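IclR transcriptional regulator (Thermotoga maritima, PDB 1MKM) probably binds DNA through a winged helix-turn-helix domain and regulates transcription as a member of the IclR family, and has a zinc-binding site in its C-terminal domain. Local coordinates at residues E226-I229 / E230-D234; S25-E28 / I29-F33; K152-L155 / K156-L160; G64-L67 / I68-S72. All coordinates share one frame; numbering follows the deposited sequence.

Contact 1: E226-I229 / E230-D234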
ATOM      1  N   GLU B 226      30.571  16.759  20.247  1.00 76.33           N
ATOM      2  CA  GLU B 226      30.644  17.928  21.120  1.00 79.73           C
ATOM      3  C   GLU B 226      29.828  19.075  20.520  1.00 77.66           C
ATOM      4  O   GLU B 226      29.012  19.702  21.204  1.00 71.76           O
ATOM      5  CB  GLU B 226      32.103  18.391  21.281  1.00 91.95           C
ATOM      6  CG  GLU B 226      33.134  17.284  21.550  1.00100.37           C
ATOM      7  CD  GLU B 226      33.063  16.703  22.957  1.00 99.82           C
ATOM      8  OE1 GLU B 226      33.115  17.484  23.931  1.00102.87           O
ATOM      9  OE2 GLU B 226      32.969  15.463  23.085  1.00 96.23           O
ATOM     10  N   GLU B 227      30.072  19.348  19.238  1.00 73.66           N
ATOM     11  CA  GLU B 227      29.370  20.410  18.524  1.00 69.61           C
ATOM     12  C   GLU B 227      27.915  20.059  18.267  1.00 62.91           C
ATOM     13  O   GLU B 227      27.041  20.913  18.386  1.00 63.20           O
ATOM     14  CB  GLU B 227      30.057  20.720  17.190  1.00 72.08           C
ATOM     15  CG  GLU B 227      30.619  19.501  16.488  1.00 79.12           C
ATOM     16  CD  GLU B 227      32.005  19.141  16.997  1.00 84.04           C
ATOM     17  OE1 GLU B 227      32.955  19.897  16.700  1.00 84.15           O
ATOM     18  OE2 GLU B 227      32.144  18.117  17.700  1.00 72.31           O
ATOM     19  N   LYS B 228      27.648  18.812  17.900  1.00 68.13           N
ATOM     20  CA  LYS B 228      26.271  18.423  17.648  1.00 69.95           C
ATOM     21  C   LYS B 228      25.520  18.687  18.946  1.00 68.94           C
ATOM     22  O   LYS B 228      24.543  19.436  18.963  1.00 71.66           O
ATOM     23  CB  LYS B 228      26.190  16.950  17.257  1.00 80.81           C
ATOM     24  CG  LYS B 228      25.204  16.663  16.127  1.00 79.97           C
ATOM     25  CD  LYS B 228      25.514  17.494  14.885  1.00 73.26           C
ATOM     26  CE  LYS B 228      24.652  17.071  13.702  1.00 76.01           C
ATOM     27  NZ  LYS B 228      24.945  17.855  12.470  1.00 59.89           N
ATOM     28  N   ILE B 229      26.003  18.104  20.039  1.00 65.24           N
ATOM     29  CA  ILE B 229      25.383  18.308  21.342  1.00 61.95           C
ATOM     30  C   ILE B 229      25.059  19.780  21.569  1.00 66.95           C
ATOM     31  O   ILE B 229      23.918  20.128  21.875  1.00 74.40           O
ATOM     32  CB  ILE B 229      26.301  17.819  22.479  1.00 52.54           C
ATOM     33  CG1 ILE B 229      26.234  16.297  22.567  1.00 47.04           C
ATOM     34  CG2 ILE B 229      25.919  18.489  23.785  1.00 42.36           C
ATOM     35  CD1 ILE B 229      27.146  15.679  23.601  1.00 56.85           C
ATOM     36  N   GLU B 230      26.071  20.633  21.422  1.00 75.89           N
ATOM     37  CA  GLU B 230      25.911  22.077  21.595  1.00 78.76           C
ATOM     38  C   GLU B 230      24.775  22.612  20.730  1.00 73.85           C
ATOM     39  O   GLU B 230      24.014  23.484  21.154  1.00 64.50           O
ATOM     40  CB  GLU B 230      27.212  22.803  21.229  1.00 86.17           C
ATOM     41  CG  GLU B 230      28.226  22.902  22.363  1.00100.62           C
ATOM     42  CD  GLU B 230      27.860  23.971  23.391  1.00101.99           C
ATOM     43  OE1 GLU B 230      27.843  25.166  23.026  1.00 97.69           O
ATOM     44  OE2 GLU B 230      27.590  23.619  24.560  1.00102.82           O
ATOM     45  N   GLU B 231      24.670  22.073  19.522  1.00 70.60           N
ATOM     46  CA  GLU B 231      23.643  22.479  18.573  1.00 73.27           C
ATOM     47  C   GLU B 231      22.252  22.025  18.998  1.00 78.01           C
ATOM     48  O   GLU B 231      21.286  22.793  18.931  1.00 76.98           O
ATOM     49  CB  GLU B 231      23.964  21.908  17.194  1.00 60.94           C
ATOM     50  CG  GLU B 231      22.990  22.316  16.117  1.00 57.82           C
ATOM     51  CD  GLU B 231      23.559  22.104  14.736  1.00 58.64           C
ATOM     52  OE1 GLU B 231      23.935  20.955  14.417  1.00 73.60           O
ATOM     53  OE2 GLU B 231      23.637  23.089  13.974  1.00 71.18           O
ATOM     54  N   TYR B 232      22.152  20.772  19.427  1.00 77.31           N
ATOM     55  CA  TYR B 232      20.875  20.224  19.861  1.00 68.43           C
ATOM     56  C   TYR B 232      20.384  20.949  21.119  1.00 70.78           C
ATOM     57  O   TYR B 232      19.275  21.491  21.140  1.00 65.29           O
ATOM     58  CB  TYR B 232      21.000  18.710  20.112  1.00 46.67           C
ATOM     59  CG  TYR B 232      21.365  17.888  18.881  1.00 50.49           C
ATOM     60  CD1 TYR B 232      21.096  18.356  17.592  1.00 43.97           C
ATOM     61  CD2 TYR B 232      21.920  16.601  19.008  1.00 56.68           C
ATOM     62  CE1 TYR B 232      21.362  17.566  16.457  1.00 47.95           C
ATOM     63  CE2 TYR B 232      22.189  15.802  17.875  1.00 51.86           C
ATOM     64  CZ  TYR B 232      21.901  16.298  16.600  1.00 52.54           C
ATOM     65  OH  TYR B 232      22.112  15.508  15.474  1.00 50.80           O
ATOM     66  N   SER B 233      21.211  20.980  22.160  1.00 67.35           N
ATOM     67  CA  SER B 233      20.822  21.652  23.396  1.00 68.02           C
ATOM     68  C   SER B 233      20.471  23.120  23.145  1.00 65.71           C
ATOM     69  O   SER B 233      19.777  23.750  23.945  1.00 72.43           O
ATOM     70  CB  SER B 233      21.942  21.543  24.442  1.00 68.53           C
ATOM     71  OG  SER B 233      23.141  22.139  23.987  1.00 68.75           O
ATOM     72  N   ASP B 234      20.952  23.656  22.029  1.00 67.07           N
ATOM     73  CA  ASP B 234      20.690  25.036  21.655  1.00 63.47           C
ATOM     74  C   ASP B 234      19.232  25.198  21.232  1.00 65.09           C
ATOM     75  O   ASP B 234      18.494  26.001  21.809  1.00 66.55           O
ATOM     76  CB  ASP B 234      21.596  25.453  20.492  1.00 76.58           C
ATOM     77  CG  ASP B 234      22.565  26.563  20.863  1.00 85.11           C
ATOM     78  OD1 ASP B 234      23.172  27.145  19.938  1.00 81.43           O
ATOM     79  OD2 ASP B 234      22.727  26.850  22.071  1.00 80.71           O
TER
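K228 lays its aliphatic chain across the Y232 ring near the hydroxyl end, with K228 CG 3.4 Å from Y232 CZ and K228 CE 3.5 Å from Y232 OH. The first torsion (chi1 -139°) sets CG against the phenol carbon, and the bend at chi2 carries CE to the hydroxyl. The root of the ring is met by backbone: K228 O stands 3.5 Å above the ring plane, displaced toward the rim. The same carbonyl accepts the helical bond from Y232 N at 2.8 Å, with an N-H...O angle of 160°, so main chain and aromatic group of Y232 both rest on one residue a turn earlier. E231 runs alongside K228 in the same direction, but K228 NZ and E231 OE1 are 3.8 Å apart, a long salt bridge that probably adds only a weak pull at an exposed edge. On another side of the helix S233 doubles the load on one carbonyl. I229 O takes S233 N at 2.9 Å, almost in line with its C=O bond, and also S233 OG at 3.0 Å, which comes in tilted 34° from the carbonyl plane. That second bond satisfies a buried serine hydroxyl within its own helix. These i to i+3 and i to i+4 contacts lie in the first turns of helix 226-246, where T225 OG1 hydrogen-bonds K228 N. Y232 faces inward, meeting F224 edge-to-face and touching T95 and E97 in the loop between helix 79-93 and strand 98-105, while E230 and S233 reach Y186, just before strand 187-190.

Contact 2: S25-E28 / I29-F33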
ATOM      1  N   SER B  25     -10.435 -14.839  15.825  1.00 66.98           N
ATOM      2  CA  SER B  25     -11.807 -15.340  15.695  1.00 66.00           C
ATOM      3  C   SER B  25     -12.404 -15.621  17.060  1.00 64.61           C
ATOM      4  O   SER B  25     -11.672 -15.840  18.023  1.00 71.69           O
ATOM      5  CB  SER B  25     -11.823 -16.647  14.913  1.00 65.88           C
ATOM      6  OG  SER B  25     -11.188 -17.673  15.660  1.00 57.69           O
ATOM      7  N   VAL B  26     -13.732 -15.627  17.140  1.00 61.64           N
ATOM      8  CA  VAL B  26     -14.404 -15.913  18.402  1.00 65.77           C
ATOM      9  C   VAL B  26     -13.871 -17.246  18.903  1.00 63.05           C
ATOM     10  O   VAL B  26     -13.585 -17.415  20.090  1.00 62.12           O
ATOM     11  CB  VAL B  26     -15.938 -16.039  18.226  1.00 78.18           C
ATOM     12  CG1 VAL B  26     -16.501 -14.777  17.615  1.00 92.74           C
ATOM     13  CG2 VAL B  26     -16.270 -17.231  17.348  1.00 81.84           C
ATOM     14  N   SER B  27     -13.742 -18.186  17.975  1.00 59.79           N
ATOM     15  CA  SER B  27     -13.256 -19.527  18.264  1.00 65.71           C
ATOM     16  C   SER B  27     -11.902 -19.505  18.956  1.00 67.86           C
ATOM     17  O   SER B  27     -11.694 -20.197  19.951  1.00 68.78           O
ATOM     18  CB  SER B  27     -13.157 -20.326  16.962  1.00 64.05           C
ATOM     19  OG  SER B  27     -12.327 -21.465  17.108  1.00 72.12           O
ATOM     20  N   GLU B  28     -10.988 -18.696  18.429  1.00 75.59           N
ATOM     21  CA  GLU B  28      -9.635 -18.591  18.964  1.00 72.65           C
ATOM     22  C   GLU B  28      -9.554 -17.998  20.368  1.00 74.17           C
ATOM     23  O   GLU B  28      -8.785 -18.475  21.204  1.00 67.85           O
ATOM     24  CB  GLU B  28      -8.776 -17.790  17.987  1.00 76.63           C
ATOM     25  CG  GLU B  28      -8.639 -18.473  16.630  1.00 67.41           C
ATOM     26  CD  GLU B  28      -7.994 -17.588  15.583  1.00 79.76           C
ATOM     27  OE1 GLU B  28      -7.712 -18.092  14.471  1.00 84.47           O
ATOM     28  OE2 GLU B  28      -7.774 -16.389  15.868  1.00 73.53           O
ATOM     29  N   ILE B  29     -10.345 -16.961  20.631  1.00 76.22           N
ATOM     30  CA  ILE B  29     -10.346 -16.351  21.952  1.00 73.75           C
ATOM     31  C   ILE B  29     -10.841 -17.363  22.976  1.00 79.44           C
ATOM     32  O   ILE B  29     -10.247 -17.516  24.046  1.00 74.34           O
ATOM     33  CB  ILE B  29     -11.235 -15.097  21.997  1.00 71.29           C
ATOM     34  CG1 ILE B  29     -10.479 -13.929  21.361  1.00 75.58           C
ATOM     35  CG2 ILE B  29     -11.648 -14.790  23.438  1.00 59.32           C
ATOM     36  CD1 ILE B  29     -11.115 -12.576  21.579  1.00 87.41           C
ATOM     37  N   ALA B  30     -11.927 -18.056  22.640  1.00 74.47           N
ATOM     38  CA  ALA B  30     -12.485 -19.072  23.527  1.00 74.44           C
ATOM     39  C   ALA B  30     -11.374 -20.064  23.905  1.00 72.64           C
ATOM     40  O   ALA B  30     -11.070 -20.260  25.084  1.00 72.69           O
ATOM     41  CB  ALA B  30     -13.649 -19.798  22.833  1.00 52.67           C
ATOM     42  N   GLU B  31     -10.761 -20.670  22.895  1.00 67.35           N
ATOM     43  CA  GLU B  31      -9.680 -21.623  23.119  1.00 81.08           C
ATOM     44  C   GLU B  31      -8.524 -20.993  23.894  1.00 78.82           C
ATOM     45  O   GLU B  31      -7.767 -21.682  24.580  1.00 80.07           O
ATOM     46  CB  GLU B  31      -9.166 -22.160  21.780  1.00 88.73           C
ATOM     47  CG  GLU B  31     -10.152 -23.058  21.041  1.00100.54           C
ATOM     48  CD  GLU B  31      -9.560 -23.667  19.779  1.00107.86           C
ATOM     49  OE1 GLU B  31      -9.301 -22.913  18.811  1.00108.30           O
ATOM     50  OE2 GLU B  31      -9.347 -24.902  19.759  1.00102.96           O
ATOM     51  N   LYS B  32      -8.400 -19.676  23.779  1.00 80.03           N
ATOM     52  CA  LYS B  32      -7.340 -18.941  24.453  1.00 79.12           C
ATOM     53  C   LYS B  32      -7.607 -18.769  25.940  1.00 80.24           C
ATOM     54  O   LYS B  32      -6.710 -18.959  26.762  1.00 76.84           O
ATOM     55  CB  LYS B  32      -7.173 -17.564  23.808  1.00 81.26           C
ATOM     56  CG  LYS B  32      -6.217 -16.620  24.546  1.00 80.66           C
ATOM     57  CD  LYS B  32      -4.766 -17.006  24.378  1.00 77.75           C
ATOM     58  CE  LYS B  32      -3.859 -15.983  25.032  1.00 78.51           C
ATOM     59  NZ  LYS B  32      -2.439 -16.249  24.690  1.00 82.94           N
ATOM     60  N   PHE B  33      -8.839 -18.409  26.284  1.00 81.48           N
ATOM     61  CA  PHE B  33      -9.197 -18.192  27.679  1.00 81.68           C
ATOM     62  C   PHE B  33     -10.178 -19.211  28.241  1.00 87.13           C
ATOM     63  O   PHE B  33     -11.178 -18.847  28.860  1.00 83.58           O
ATOM     64  CB  PHE B  33      -9.763 -16.782  27.872  1.00 69.64           C
ATOM     65  CG  PHE B  33      -8.801 -15.685  27.504  1.00 62.58           C
ATOM     66  CD1 PHE B  33      -8.693 -15.246  26.191  1.00 51.01           C
ATOM     67  CD2 PHE B  33      -7.979 -15.112  28.470  1.00 60.79           C
ATOM     68  CE1 PHE B  33      -7.785 -14.257  25.844  1.00 62.35           C
ATOM     69  CE2 PHE B  33      -7.067 -14.123  28.133  1.00 58.53           C
ATOM     70  CZ  PHE B  33      -6.969 -13.695  26.815  1.00 67.74           C
TER
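S27 and E31 stand one helical turn apart on the outer side, their polar ends near each other but not bonded: S27 OG is 3.8 Å from E31 OE1. The glutamate's CG, set opposite its own carbonyl carbon (chi1 -69°), instead lies 3.4 Å from S27 O, the carbonyl that receives E31 N in a nearly straight bond (176°). E28 has the same setting and also runs back toward the helix start, on a different side. Its extended side chain brings E28 OE2 to 3.1 Å from S25 N, which approaches from above the carboxylate plane, 66° out of it. In return E28 N donates to S25 OG, although that hydroxyl is less surely placed. The reciprocal pair is a capping box with S25 as N-cap; it gives a first-turn amide, E28 N, an acceptor and ties down S25 N. E28 OE1 has a separate mate in R60, which ties the cap to the stretch before strand 61-63. Helix 26-32 is the first helix of the helix-turn-helix: V26 and A30 pack on helix 37-50 at V37, Y41 and A40, while I29 is wedged between M44 of that helix and I13 and I17 of helix 6-19.

Contact 3: K152-L155 / K156-L160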
ATOM      1  N   LYS B 152      15.869  14.879  47.255  1.00 96.76           N
ATOM      2  CA  LYS B 152      16.455  14.056  48.302  1.00103.64           C
ATOM      3  C   LYS B 152      15.674  12.764  48.520  1.00105.91           C
ATOM      4  O   LYS B 152      16.265  11.693  48.714  1.00102.36           O
ATOM      5  CB  LYS B 152      16.530  14.872  49.600  1.00104.31           C
ATOM      6  CG  LYS B 152      17.389  16.133  49.459  1.00104.40           C
ATOM      7  CD  LYS B 152      17.377  17.002  50.710  1.00100.69           C
ATOM      8  CE  LYS B 152      18.252  18.239  50.518  1.00 91.70           C
ATOM      9  NZ  LYS B 152      18.218  19.134  51.704  1.00 79.85           N
ATOM     10  N   GLU B 153      14.347  12.859  48.469  1.00103.56           N
ATOM     11  CA  GLU B 153      13.521  11.681  48.664  1.00 99.26           C
ATOM     12  C   GLU B 153      13.614  10.725  47.485  1.00 99.54           C
ATOM     13  O   GLU B 153      13.612   9.507  47.672  1.00 96.81           O
ATOM     14  CB  GLU B 153      12.058  12.054  48.869  1.00 99.50           C
ATOM     15  CG  GLU B 153      11.226  10.837  49.236  1.00102.70           C
ATOM     16  CD  GLU B 153       9.740  11.077  49.142  1.00103.64           C
ATOM     17  OE1 GLU B 153       9.216  11.140  48.008  1.00 97.27           O
ATOM     18  OE2 GLU B 153       9.099  11.202  50.205  1.00104.57           O
ATOM     19  N   TYR B 154      13.682  11.273  46.273  1.00 92.78           N
ATOM     20  CA  TYR B 154      13.773  10.430  45.081  1.00 89.82           C
ATOM     21  C   TYR B 154      14.956   9.482  45.204  1.00 88.33           C
ATOM     22  O   TYR B 154      14.796   8.261  45.148  1.00 74.94           O
ATOM     23  CB  TYR B 154      13.949  11.282  43.813  1.00 96.35           C
ATOM     24  CG  TYR B 154      14.107  10.465  42.536  1.00 98.15           C
ATOM     25  CD1 TYR B 154      12.994  10.021  41.823  1.00 97.97           C
ATOM     26  CD2 TYR B 154      15.372  10.112  42.061  1.00 98.04           C
ATOM     27  CE1 TYR B 154      13.135   9.245  40.667  1.00 93.77           C
ATOM     28  CE2 TYR B 154      15.522   9.331  40.909  1.00102.47           C
ATOM     29  CZ  TYR B 154      14.397   8.902  40.218  1.00 97.05           C
ATOM     30  OH  TYR B 154      14.536   8.125  39.089  1.00 91.37           O
ATOM     31  N   LEU B 155      16.149  10.060  45.354  1.00 95.53           N
ATOM     32  CA  LEU B 155      17.380   9.285  45.473  1.00 96.11           C
ATOM     33  C   LEU B 155      17.218   8.289  46.603  1.00 96.68           C
ATOM     34  O   LEU B 155      17.789   7.199  46.583  1.00 94.77           O
ATOM     35  CB  LEU B 155      18.569  10.206  45.762  1.00 99.04           C
ATOM     36  CG  LEU B 155      18.901  11.287  44.729  1.00101.61           C
ATOM     37  CD1 LEU B 155      17.770  12.298  44.648  1.00100.22           C
ATOM     38  CD2 LEU B 155      20.191  11.983  45.124  1.00102.90           C
ATOM     39  N   LYS B 156      16.418   8.681  47.587  1.00 99.49           N
ATOM     40  CA  LYS B 156      16.150   7.850  48.744  1.00101.06           C
ATOM     41  C   LYS B 156      15.243   6.660  48.422  1.00105.18           C
ATOM     42  O   LYS B 156      15.468   5.556  48.918  1.00112.42           O
ATOM     43  CB  LYS B 156      15.517   8.705  49.844  1.00 95.06           C
ATOM     44  CG  LYS B 156      16.508   9.548  50.654  1.00 88.44           C
ATOM     45  CD  LYS B 156      15.795  10.562  51.561  1.00 77.32           C
ATOM     46  CE  LYS B 156      14.466  10.040  52.118  1.00 78.71           C
ATOM     47  NZ  LYS B 156      14.586   8.816  52.958  1.00 72.86           N
ATOM     48  N   ILE B 157      14.231   6.880  47.587  1.00106.23           N
ATOM     49  CA  ILE B 157      13.283   5.819  47.229  1.00106.61           C
ATOM     50  C   ILE B 157      13.664   5.001  45.991  1.00106.66           C
ATOM     51  O   ILE B 157      14.058   3.835  46.092  1.00110.07           O
ATOM     52  CB  ILE B 157      11.856   6.400  46.998  1.00107.09           C
ATOM     53  CG1 ILE B 157      11.391   7.168  48.241  1.00108.03           C
ATOM     54  CG2 ILE B 157      10.877   5.273  46.669  1.00 98.31           C
ATOM     55  CD1 ILE B 157      10.019   7.811  48.103  1.00106.54           C
ATOM     56  N   VAL B 158      13.530   5.632  44.827  1.00100.36           N
ATOM     57  CA  VAL B 158      13.808   5.019  43.531  1.00 89.74           C
ATOM     58  C   VAL B 158      15.113   4.251  43.390  1.00 82.88           C
ATOM     59  O   VAL B 158      16.184   4.770  43.696  1.00 81.22           O
ATOM     60  CB  VAL B 158      13.758   6.086  42.426  1.00 90.20           C
ATOM     61  CG1 VAL B 158      14.087   5.466  41.079  1.00 94.97           C
ATOM     62  CG2 VAL B 158      12.380   6.721  42.401  1.00 94.01           C
ATOM     63  N   GLU B 159      15.010   3.009  42.918  1.00 77.98           N
ATOM     64  CA  GLU B 159      16.183   2.169  42.694  1.00 79.33           C
ATOM     65  C   GLU B 159      16.879   2.685  41.425  1.00 87.35           C
ATOM     66  O   GLU B 159      16.328   3.520  40.698  1.00 86.24           O
ATOM     67  CB  GLU B 159      15.766   0.698  42.514  1.00 79.11           C
ATOM     68  CG  GLU B 159      16.885  -0.224  42.011  1.00 89.39           C
ATOM     69  CD  GLU B 159      16.441  -1.669  41.797  1.00 89.80           C
ATOM     70  OE1 GLU B 159      15.317  -1.895  41.304  1.00 88.16           O
ATOM     71  OE2 GLU B 159      17.230  -2.588  42.107  1.00101.18           O
ATOM     72  N   LEU B 160      18.087   2.195  41.162  1.00 86.24           N
ATOM     73  CA  LEU B 160      18.837   2.625  39.992  1.00 84.58           C
ATOM     74  C   LEU B 160      19.342   1.439  39.184  1.00 89.76           C
ATOM     75  O   LEU B 160      20.454   1.473  38.656  1.00 96.05           O
ATOM     76  CB  LEU B 160      20.023   3.498  40.418  1.00 78.06           C
ATOM     77  CG  LEU B 160      19.723   4.758  41.244  1.00 76.90           C
ATOM     78  CD1 LEU B 160      21.023   5.475  41.574  1.00 76.98           C
ATOM     79  CD2 LEU B 160      18.805   5.690  40.474  1.00 83.92           C
TER
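Y154 turns one ring face to V158, whose CB lies 3.8 Å from the ring centroid and 18° off the ring normal, a CH-pi contact over the face. Y154 CG lies anti to the backbone N (chi1 178°), which sets the ring beside V158, though the exact fit of the valine against it is doubtful in the model. The two side chains meet where the backbone is leaving the helix. I157 N is shared between two acceptors: E153 O at 2.7 Å, with the donor almost in line with the carbonyl and an N-H...O angle of 141°, and, weakly, Y154 O at 2.9 Å. K156 N bonds K152 O weakly, at 3.2 Å. E153 and I157 lie side by side, pointing the same way, with E153 OE1 3.4 Å from the methyl I157 CD1; this is contact of a carboxylate with an apolar tip and satisfies no acceptor. Nor does K156 answer that charge, since E153 OE2 and K156 NZ are 6.6 Å apart. With alanine in place of Y154, V158 would probably lose the aromatic face it rests on, and a gap would open beside F107. Helix 148-157 is seated on the turn between strands 98-105 and 108-115: F107 touches E153, Y154, I157 and V158, and Y134, in the loop between strand 130-132 and helix 137-143, also meets Y154.

Contact 4: G64-L67 / I68-S72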
ATOM      1  N   GLY B  64     -10.798  -1.839  17.444  1.00 50.20           N
ATOM      2  CA  GLY B  64     -11.637  -0.737  17.021  1.00 40.33           C
ATOM      3  C   GLY B  64     -10.986   0.619  17.206  1.00 47.37           C
ATOM      4  O   GLY B  64      -9.806   0.724  17.543  1.00 50.11           O
ATOM      5  N   TYR B  65     -11.779   1.661  17.003  1.00 42.62           N
ATOM      6  CA  TYR B  65     -11.318   3.035  17.097  1.00 46.34           C
ATOM      7  C   TYR B  65     -11.450   3.622  18.491  1.00 46.52           C
ATOM      8  O   TYR B  65     -10.784   4.600  18.813  1.00 55.79           O
ATOM      9  CB  TYR B  65     -12.139   3.898  16.144  1.00 46.21           C
ATOM     10  CG  TYR B  65     -13.459   4.305  16.757  1.00 52.74           C
ATOM     11  CD1 TYR B  65     -13.571   5.490  17.490  1.00 46.66           C
ATOM     12  CD2 TYR B  65     -14.567   3.458  16.702  1.00 53.15           C
ATOM     13  CE1 TYR B  65     -14.739   5.819  18.156  1.00 49.02           C
ATOM     14  CE2 TYR B  65     -15.752   3.780  17.375  1.00 46.47           C
ATOM     15  CZ  TYR B  65     -15.824   4.960  18.097  1.00 53.81           C
ATOM     16  OH  TYR B  65     -16.976   5.288  18.777  1.00 65.25           O
ATOM     17  N   LYS B  66     -12.343   3.062  19.304  1.00 48.41           N
ATOM     18  CA  LYS B  66     -12.578   3.587  20.648  1.00 45.24           C
ATOM     19  C   LYS B  66     -11.298   3.933  21.401  1.00 35.80           C
ATOM     20  O   LYS B  66     -11.104   5.070  21.822  1.00 47.89           O
ATOM     21  CB  LYS B  66     -13.412   2.594  21.464  1.00 50.05           C
ATOM     22  CG  LYS B  66     -13.794   3.090  22.821  1.00 38.79           C
ATOM     23  CD  LYS B  66     -14.521   4.421  22.725  1.00 54.59           C
ATOM     24  CE  LYS B  66     -15.825   4.322  21.940  1.00 49.37           C
ATOM     25  NZ  LYS B  66     -16.526   5.643  21.912  1.00 48.32           N
ATOM     26  N   LEU B  67     -10.432   2.945  21.568  1.00 39.93           N
ATOM     27  CA  LEU B  67      -9.167   3.126  22.269  1.00 34.23           C
ATOM     28  C   LEU B  67      -8.397   4.341  21.712  1.00 38.43           C
ATOM     29  O   LEU B  67      -7.827   5.134  22.474  1.00 35.89           O
ATOM     30  CB  LEU B  67      -8.370   1.829  22.153  1.00 40.81           C
ATOM     31  CG  LEU B  67      -8.127   0.999  23.430  1.00 49.88           C
ATOM     32  CD1 LEU B  67      -9.284   1.080  24.373  1.00 54.90           C
ATOM     33  CD2 LEU B  67      -7.837  -0.431  23.055  1.00 44.19           C
ATOM     34  N   ILE B  68      -8.415   4.497  20.386  1.00 46.05           N
ATOM     35  CA  ILE B  68      -7.764   5.632  19.739  1.00 44.44           C
ATOM     36  C   ILE B  68      -8.406   6.914  20.265  1.00 47.82           C
ATOM     37  O   ILE B  68      -7.719   7.857  20.665  1.00 52.90           O
ATOM     38  CB  ILE B  68      -7.914   5.581  18.207  1.00 35.44           C
ATOM     39  CG1 ILE B  68      -7.238   4.316  17.661  1.00 43.49           C
ATOM     40  CG2 ILE B  68      -7.275   6.800  17.603  1.00 32.03           C
ATOM     41  CD1 ILE B  68      -7.556   3.974  16.201  1.00 36.44           C
ATOM     42  N   GLU B  69      -9.733   6.941  20.277  1.00 37.71           N
ATOM     43  CA  GLU B  69     -10.444   8.099  20.797  1.00 38.45           C
ATOM     44  C   GLU B  69     -10.098   8.345  22.279  1.00 40.23           C
ATOM     45  O   GLU B  69      -9.942   9.492  22.715  1.00 40.81           O
ATOM     46  CB  GLU B  69     -11.957   7.879  20.676  1.00 35.44           C
ATOM     47  CG  GLU B  69     -12.779   9.042  21.200  1.00 47.69           C
ATOM     48  CD  GLU B  69     -14.265   8.730  21.335  1.00 45.43           C
ATOM     49  OE1 GLU B  69     -14.699   7.614  20.969  1.00 54.76           O
ATOM     50  OE2 GLU B  69     -15.000   9.614  21.818  1.00 47.63           O
ATOM     51  N   TYR B  70      -9.988   7.272  23.061  1.00 41.43           N
ATOM     52  CA  TYR B  70      -9.694   7.410  24.491  1.00 36.34           C
ATOM     53  C   TYR B  70      -8.325   8.030  24.733  1.00 35.75           C
ATOM     54  O   TYR B  70      -8.169   8.909  25.581  1.00 39.90           O
ATOM     55  CB  TYR B  70      -9.793   6.050  25.195  1.00 25.92           C
ATOM     56  CG  TYR B  70     -11.207   5.658  25.563  1.00 38.11           C
ATOM     57  CD1 TYR B  70     -12.288   6.487  25.247  1.00 37.04           C
ATOM     58  CD2 TYR B  70     -11.471   4.450  26.235  1.00 42.25           C
ATOM     59  CE1 TYR B  70     -13.588   6.128  25.587  1.00 40.16           C
ATOM     60  CE2 TYR B  70     -12.764   4.080  26.574  1.00 33.45           C
ATOM     61  CZ  TYR B  70     -13.815   4.921  26.249  1.00 44.46           C
ATOM     62  OH  TYR B  70     -15.091   4.574  26.579  1.00 37.90           O
ATOM     63  N   GLY B  71      -7.338   7.557  23.985  1.00 40.21           N
ATOM     64  CA  GLY B  71      -6.000   8.091  24.117  1.00 52.65           C
ATOM     65  C   GLY B  71      -5.976   9.593  23.870  1.00 48.21           C
ATOM     66  O   GLY B  71      -5.345  10.327  24.630  1.00 45.81           O
ATOM     67  N   SER B  72      -6.663  10.043  22.815  1.00 48.02           N
ATOM     68  CA  SER B  72      -6.727  11.472  22.472  1.00 48.58           C
ATOM     69  C   SER B  72      -7.353  12.285  23.589  1.00 41.60           C
ATOM     70  O   SER B  72      -6.899  13.388  23.882  1.00 46.08           O
ATOM     71  CB  SER B  72      -7.536  11.687  21.194  1.00 47.93           C
ATOM     72  OG  SER B  72      -6.959  10.976  20.131  1.00 53.97           O
TER
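The Y70 ring carries K66 over one face, with K66 CD 3.9 Å from the ring centroid and 28° off the normal, a CH-pi contact. L67 CD1 comes to the same ring obliquely, 4.4 Å from Y70 CD2. Two flat groups, the Y65 ring and the E69 carboxylate, run side by side with their planes 13° apart; E69 OE1 meets the Y65 ring obliquely, 3.3 Å from Y65 CE1. K66 links Y70 to E69. Its CG points opposite the backbone N (chi1 -176°), and bends at the next two torsions fold the chain over Y70 and return the ammonium group to the carboxylate. There K66 NZ donates to E69 OE1 at 2.8 Å, on the syn side and somewhat out of the carboxylate plane, a hydrogen-bonded salt bridge. A methionine in place of K66 is likely to leave the E69 carboxylate without its positive partner and freer to turn. This i to i+3 and i+4 network opens helix 66-75, which follows the two-stranded wing of the winged helix-turn-helix domain and leads away toward the C-terminal domain. Its backbone is regular here: G71 N bonds L67 O at 2.9 Å, and E69 N bonds Y65 O at 3.0 Å. G64 and K66 are hydrogen-bonded through their backbones to F52 and G51. The hydroxyl of Y70 bonds D15 of the second subunit, while L67 packs on Y70 of that same neighbouring chain.

In the fold
The four contacts are separate sites along the chain in the order 2, 4, 3, 1, and no two touch. Contacts 2 and 4, in the helix-turn-helix and on the helix after the wing, have nearest atoms about 12 Å apart. Contacts 1 and 3 both belong to the C-terminal domain, with centres about 30 Å apart. The centres of contacts 2 and 1 are about 53 Å apart, on opposite sides of the chain's centre. In contact 1 the side chain of Y232 is about 8 Å from that of C199, and that of I229 about 9 Å from that of D189, both zinc-binding residues. The bound zinc ion is about 11 Å from the Y232 side chain and 13 Å from that of Y154.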